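Local coordinates for GTPase-activating protein skywalker (Drosophila melanogaster, PDB 5HJQ), which acts as a GTPase-activating protein for Rab35, regulating synaptic vesicle protein turnover, and binds phosphoinositides through its TBC domain, at residues 113-124 and 288-296. Residues are numbered along the deposited sequence; the frame is centred on the assembly and turned at random.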
loop_
_atom_site.group_PDB
_atom_site.type_symbol
_atom_site.label_atom_id
_atom_site.label_comp_id
_atom_site.label_asym_id
_atom_site.label_seq_id
_atom_site.Cartn_x
_atom_site.Cartn_y
_atom_site.Cartn_z
ATOM N N ARG A 113 -14.778 -5.536 -7.133
ATOM C CA ARG A 113 -13.626 -4.645 -7.094
ATOM C C ARG A 113 -13.414 -3.945 -8.426
ATOM O O ARG A 113 -12.906 -2.824 -8.470
ATOM C CB ARG A 113 -12.371 -5.414 -6.684
ATOM C CG ARG A 113 -12.426 -5.868 -5.244
ATOM C CD ARG A 113 -11.067 -6.274 -4.706
ATOM N NE ARG A 113 -11.162 -6.560 -3.279
ATOM C CZ ARG A 113 -11.585 -7.714 -2.777
ATOM N NH1 ARG A 113 -11.941 -8.702 -3.588
ATOM N NH2 ARG A 113 -11.646 -7.884 -1.462
ATOM N N ALA A 114 -13.825 -4.600 -9.507
ATOM C CA ALA A 114 -13.793 -3.984 -10.828
ATOM C C ALA A 114 -14.606 -2.693 -10.829
ATOM O O ALA A 114 -14.318 -1.761 -11.582
ATOM C CB ALA A 114 -14.317 -4.946 -11.880
ATOM N N GLN A 115 -15.616 -2.640 -9.965
ATOM C CA GLN A 115 -16.449 -1.453 -9.830
ATOM C C GLN A 115 -16.157 -0.662 -8.553
ATOM O O GLN A 115 -16.178 0.567 -8.567
ATOM C CB GLN A 115 -17.931 -1.839 -9.865
ATOM C CG GLN A 115 -18.453 -2.204 -11.249
ATOM C CD GLN A 115 -19.942 -2.487 -11.248
ATOM O OE1 GLN A 115 -20.749 -1.628 -11.608
ATOM N NE2 GLN A 115 -20.314 -3.697 -10.844
ATOM N N LEU A 116 -15.903 -1.366 -7.452
ATOM C CA LEU A 116 -15.716 -0.717 -6.154
ATOM C C LEU A 116 -14.495 0.198 -6.127
ATOM O O LEU A 116 -14.584 1.351 -5.705
ATOM C CB LEU A 116 -15.599 -1.764 -5.042
ATOM C CG LEU A 116 -15.366 -1.250 -3.619
ATOM C CD1 LEU A 116 -16.392 -0.191 -3.243
ATOM C CD2 LEU A 116 -15.400 -2.405 -2.625
ATOM N N TRP A 117 -13.359 -0.314 -6.588
ATOM C CA TRP A 117 -12.102 0.428 -6.497
ATOM C C TRP A 117 -12.020 1.684 -7.379
ATOM O O TRP A 117 -11.524 2.712 -6.917
ATOM C CB TRP A 117 -10.922 -0.496 -6.808
ATOM C CG TRP A 117 -10.556 -1.389 -5.665
ATOM C CD1 TRP A 117 -11.232 -1.536 -4.490
ATOM C CD2 TRP A 117 -9.412 -2.244 -5.580
ATOM N NE1 TRP A 117 -10.581 -2.437 -3.678
ATOM C CE2 TRP A 117 -9.461 -2.885 -4.326
ATOM C CE3 TRP A 117 -8.354 -2.534 -6.445
ATOM C CZ2 TRP A 117 -8.496 -3.802 -3.918
ATOM C CZ3 TRP A 117 -7.392 -3.437 -6.034
ATOM C CH2 TRP A 117 -7.471 -4.064 -4.783
ATOM N N PRO A 118 -12.486 1.617 -8.646
ATOM C CA PRO A 118 -12.429 2.862 -9.425
ATOM C C PRO A 118 -13.264 3.991 -8.823
ATOM O O PRO A 118 -12.938 5.165 -9.008
ATOM C CB PRO A 118 -12.990 2.449 -10.786
ATOM C CG PRO A 118 -12.677 1.007 -10.886
ATOM C CD PRO A 118 -12.850 0.467 -9.496
ATOM N N MET A 119 -14.323 3.635 -8.106
ATOM C CA MET A 119 -15.164 4.627 -7.452
ATOM C C MET A 119 -14.487 5.221 -6.216
ATOM O O MET A 119 -14.479 6.440 -6.028
ATOM C CB MET A 119 -16.505 4.011 -7.060
ATOM C CG MET A 119 -17.418 4.973 -6.329
ATOM S SD MET A 119 -19.015 4.249 -5.908
ATOM C CE MET A 119 -18.519 2.932 -4.798
ATOM N N LEU A 120 -13.935 4.352 -5.371
ATOM C CA LEU A 120 -13.250 4.793 -4.155
ATOM C C LEU A 120 -12.118 5.767 -4.471
ATOM O O LEU A 120 -11.998 6.814 -3.838
ATOM C CB LEU A 120 -12.701 3.597 -3.372
ATOM C CG LEU A 120 -13.716 2.594 -2.819
ATOM C CD1 LEU A 120 -13.005 1.462 -2.094
ATOM C CD2 LEU A 120 -14.703 3.290 -1.897
ATOM N N CYS A 121 -11.303 5.426 -5.462
ATOM C CA CYS A 121 -10.206 6.292 -5.873
ATOM C C CYS A 121 -10.715 7.590 -6.485
ATOM O O CYS A 121 -10.104 8.644 -6.317
ATOM C CB CYS A 121 -9.294 5.571 -6.866
ATOM S SG CYS A 121 -8.381 4.169 -6.165
ATOM N N GLY A 122 -11.840 7.508 -7.186
ATOM C CA GLY A 122 -12.389 8.663 -7.871
ATOM C C GLY A 122 -12.956 9.727 -6.948
ATOM O O GLY A 122 -13.067 10.892 -7.330
ATOM N N GLN A 123 -13.304 9.330 -5.728
ATOM C CA GLN A 123 -14.023 10.207 -4.803
ATOM C C GLN A 123 -13.179 11.350 -4.236
ATOM O O GLN A 123 -13.719 12.267 -3.618
ATOM C CB GLN A 123 -14.590 9.389 -3.643
ATOM C CG GLN A 123 -13.595 9.156 -2.518
ATOM C CD GLN A 123 -14.083 8.146 -1.499
ATOM O OE1 GLN A 123 -15.091 8.361 -0.824
ATOM N NE2 GLN A 123 -13.372 7.029 -1.390
ATOM N N HIS A 124 -11.866 11.296 -4.436
ATOM C CA HIS A 124 -10.976 12.308 -3.872
ATOM C C HIS A 124 -10.642 13.388 -4.898
ATOM O O HIS A 124 -9.719 14.179 -4.703
ATOM C CB HIS A 124 -9.687 11.664 -3.348
ATOM C CG HIS A 124 -9.911 10.374 -2.617
ATOM N ND1 HIS A 124 -10.396 10.324 -1.329
ATOM C CD2 HIS A 124 -9.709 9.090 -2.994
ATOM C CE1 HIS A 124 -10.491 9.064 -0.944
ATOM N NE2 HIS A 124 -10.080 8.294 -1.936
ATOM N N VAL A 288 -4.953 -7.136 -0.609
ATOM C CA VAL A 288 -6.198 -6.769 -1.274
ATOM C C VAL A 288 -7.201 -6.154 -0.301
ATOM O O VAL A 288 -7.740 -5.076 -0.557
ATOM C CB VAL A 288 -6.835 -7.988 -1.965
ATOM C CG1 VAL A 288 -8.221 -7.646 -2.471
ATOM C CG2 VAL A 288 -5.949 -8.466 -3.105
ATOM N N ARG A 289 -7.442 -6.836 0.813
ATOM C CA ARG A 289 -8.328 -6.311 1.845
ATOM C C ARG A 289 -7.815 -4.974 2.377
ATOM O O ARG A 289 -8.601 -4.069 2.661
ATOM C CB ARG A 289 -8.473 -7.313 2.990
ATOM C CG ARG A 289 -9.220 -8.579 2.618
ATOM C CD ARG A 289 -10.691 -8.298 2.360
ATOM N NE ARG A 289 -11.390 -7.824 3.552
ATOM C CZ ARG A 289 -11.825 -6.578 3.714
ATOM N NH1 ARG A 289 -11.639 -5.679 2.759
ATOM N NH2 ARG A 289 -12.454 -6.231 4.829
ATOM N N ILE A 290 -6.496 -4.851 2.503
ATOM C CA ILE A 290 -5.881 -3.600 2.937
ATOM C C ILE A 290 -6.136 -2.489 1.920
ATOM O O ILE A 290 -6.476 -1.365 2.287
ATOM C CB ILE A 290 -4.361 -3.757 3.155
ATOM C CG1 ILE A 290 -4.081 -4.671 4.347
ATOM C CG2 ILE A 290 -3.704 -2.406 3.383
ATOM C CD1 ILE A 290 -2.608 -4.901 4.605
ATOM N N MET A 291 -5.976 -2.811 0.642
ATOM C CA MET A 291 -6.239 -1.844 -0.422
ATOM C C MET A 291 -7.685 -1.355 -0.418
ATOM O O MET A 291 -7.942 -0.184 -0.706
ATOM C CB MET A 291 -5.898 -2.445 -1.786
ATOM C CG MET A 291 -4.397 -2.554 -2.055
ATOM S SD MET A 291 -3.503 -0.998 -1.830
ATOM C CE MET A 291 -2.572 -1.365 -0.349
ATOM N N ASP A 292 -8.616 -2.250 -0.088
ATOM C CA ASP A 292 -10.034 -1.899 0.018
ATOM C C ASP A 292 -10.261 -0.686 0.912
ATOM O O ASP A 292 -10.952 0.260 0.530
ATOM C CB ASP A 292 -10.852 -3.078 0.557
ATOM C CG ASP A 292 -11.020 -4.191 -0.460
ATOM O OD1 ASP A 292 -10.901 -3.917 -1.675
ATOM O OD2 ASP A 292 -11.276 -5.341 -0.041
ATOM N N CYS A 293 -9.678 -0.721 2.105
ATOM C CA CYS A 293 -9.831 0.368 3.060
ATOM C C CYS A 293 -8.923 1.543 2.715
ATOM O O CYS A 293 -9.310 2.705 2.863
ATOM C CB CYS A 293 -9.540 -0.129 4.476
ATOM S SG CYS A 293 -10.605 -1.500 5.000
ATOM N N TYR A 294 -7.721 1.226 2.243
ATOM C CA TYR A 294 -6.717 2.228 1.890
ATOM C C TYR A 294 -7.209 3.206 0.827
ATOM O O TYR A 294 -6.995 4.415 0.945
ATOM C CB TYR A 294 -5.440 1.530 1.413
ATOM C CG TYR A 294 -4.432 2.421 0.716
ATOM C CD1 TYR A 294 -3.599 3.264 1.443
ATOM C CD2 TYR A 294 -4.298 2.401 -0.669
ATOM C CE1 TYR A 294 -2.675 4.070 0.814
ATOM C CE2 TYR A 294 -3.373 3.208 -1.309
ATOM C CZ TYR A 294 -2.558 4.037 -0.554
ATOM O OH TYR A 294 -1.628 4.850 -1.160
ATOM N N PHE A 295 -7.879 2.685 -0.200
ATOM C CA PHE A 295 -8.386 3.518 -1.291
ATOM C C PHE A 295 -9.515 4.439 -0.833
ATOM O O PHE A 295 -9.962 5.308 -1.584
ATOM C CB PHE A 295 -8.879 2.651 -2.457
ATOM C CG PHE A 295 -7.778 1.953 -3.204
ATOM C CD1 PHE A 295 -6.549 2.564 -3.377
ATOM C CD2 PHE A 295 -7.970 0.683 -3.725
ATOM C CE1 PHE A 295 -5.532 1.927 -4.061
ATOM C CE2 PHE A 295 -6.952 0.039 -4.409
ATOM C CZ PHE A 295 -5.731 0.662 -4.573
ATOM N N HIS A 296 -9.974 4.243 0.399
ATOM C CA HIS A 296 -11.053 5.052 0.957
ATOM C C HIS A 296 -10.540 5.995 2.042
ATOM O O HIS A 296 -10.894 7.174 2.071
ATOM C CB HIS A 296 -12.149 4.147 1.522
ATOM C CG HIS A 296 -13.367 4.885 1.990
ATOM N ND1 HIS A 296 -14.076 5.740 1.175
ATOM C CD2 HIS A 296 -14.003 4.886 3.184
ATOM C CE1 HIS A 296 -15.093 6.246 1.852
ATOM N NE2 HIS A 296 -15.071 5.743 3.073
#
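Within the all-helical TBC domain, helix 113-122 packs on residues 288-296 of helix 284-297, the axes of these segments 31° apart, and a buried salt-bridge network centred on Asp-292 joins them. The chain of Arg-113, extended from CG to NE, carries its guanidinium side-on to the carboxylate: NE reaches OD1 of Asp-292 at 3.1 Å and NH2 reaches OD2 at 2.9 Å, both on syn lone pairs, the two planes only 9° apart. Arg-289 NH1 takes the anti lone pair of Asp-292 OD2, while Trp-117 NE1 meets OD1 of the same aspartate at a short 2.5 Å. The indole is a knob among Val-288, Met-291, Asp-292 and Phe-295. Arg-113 CD lies over one indole face, toward its rim; against the opposite face of Trp-117, Phe-295 turns its edge, a T-shaped pair with planes at 77°. Cys-121 SG lies over the Phe-295 ring. A phenylalanine in place of Trp-117 would probably leave Asp-292 OD1 without its indole donor. Farther along, His-124 NE2 donates almost straight to Phe-295 O (3.0 Å), and Gln-123 NE2 bridges Leu-120 O and His-296 ND1. Pro-107 O holds Arg-113 NH1; two guanidinium groups and the indole N-H probably keep the buried carboxylate ionised.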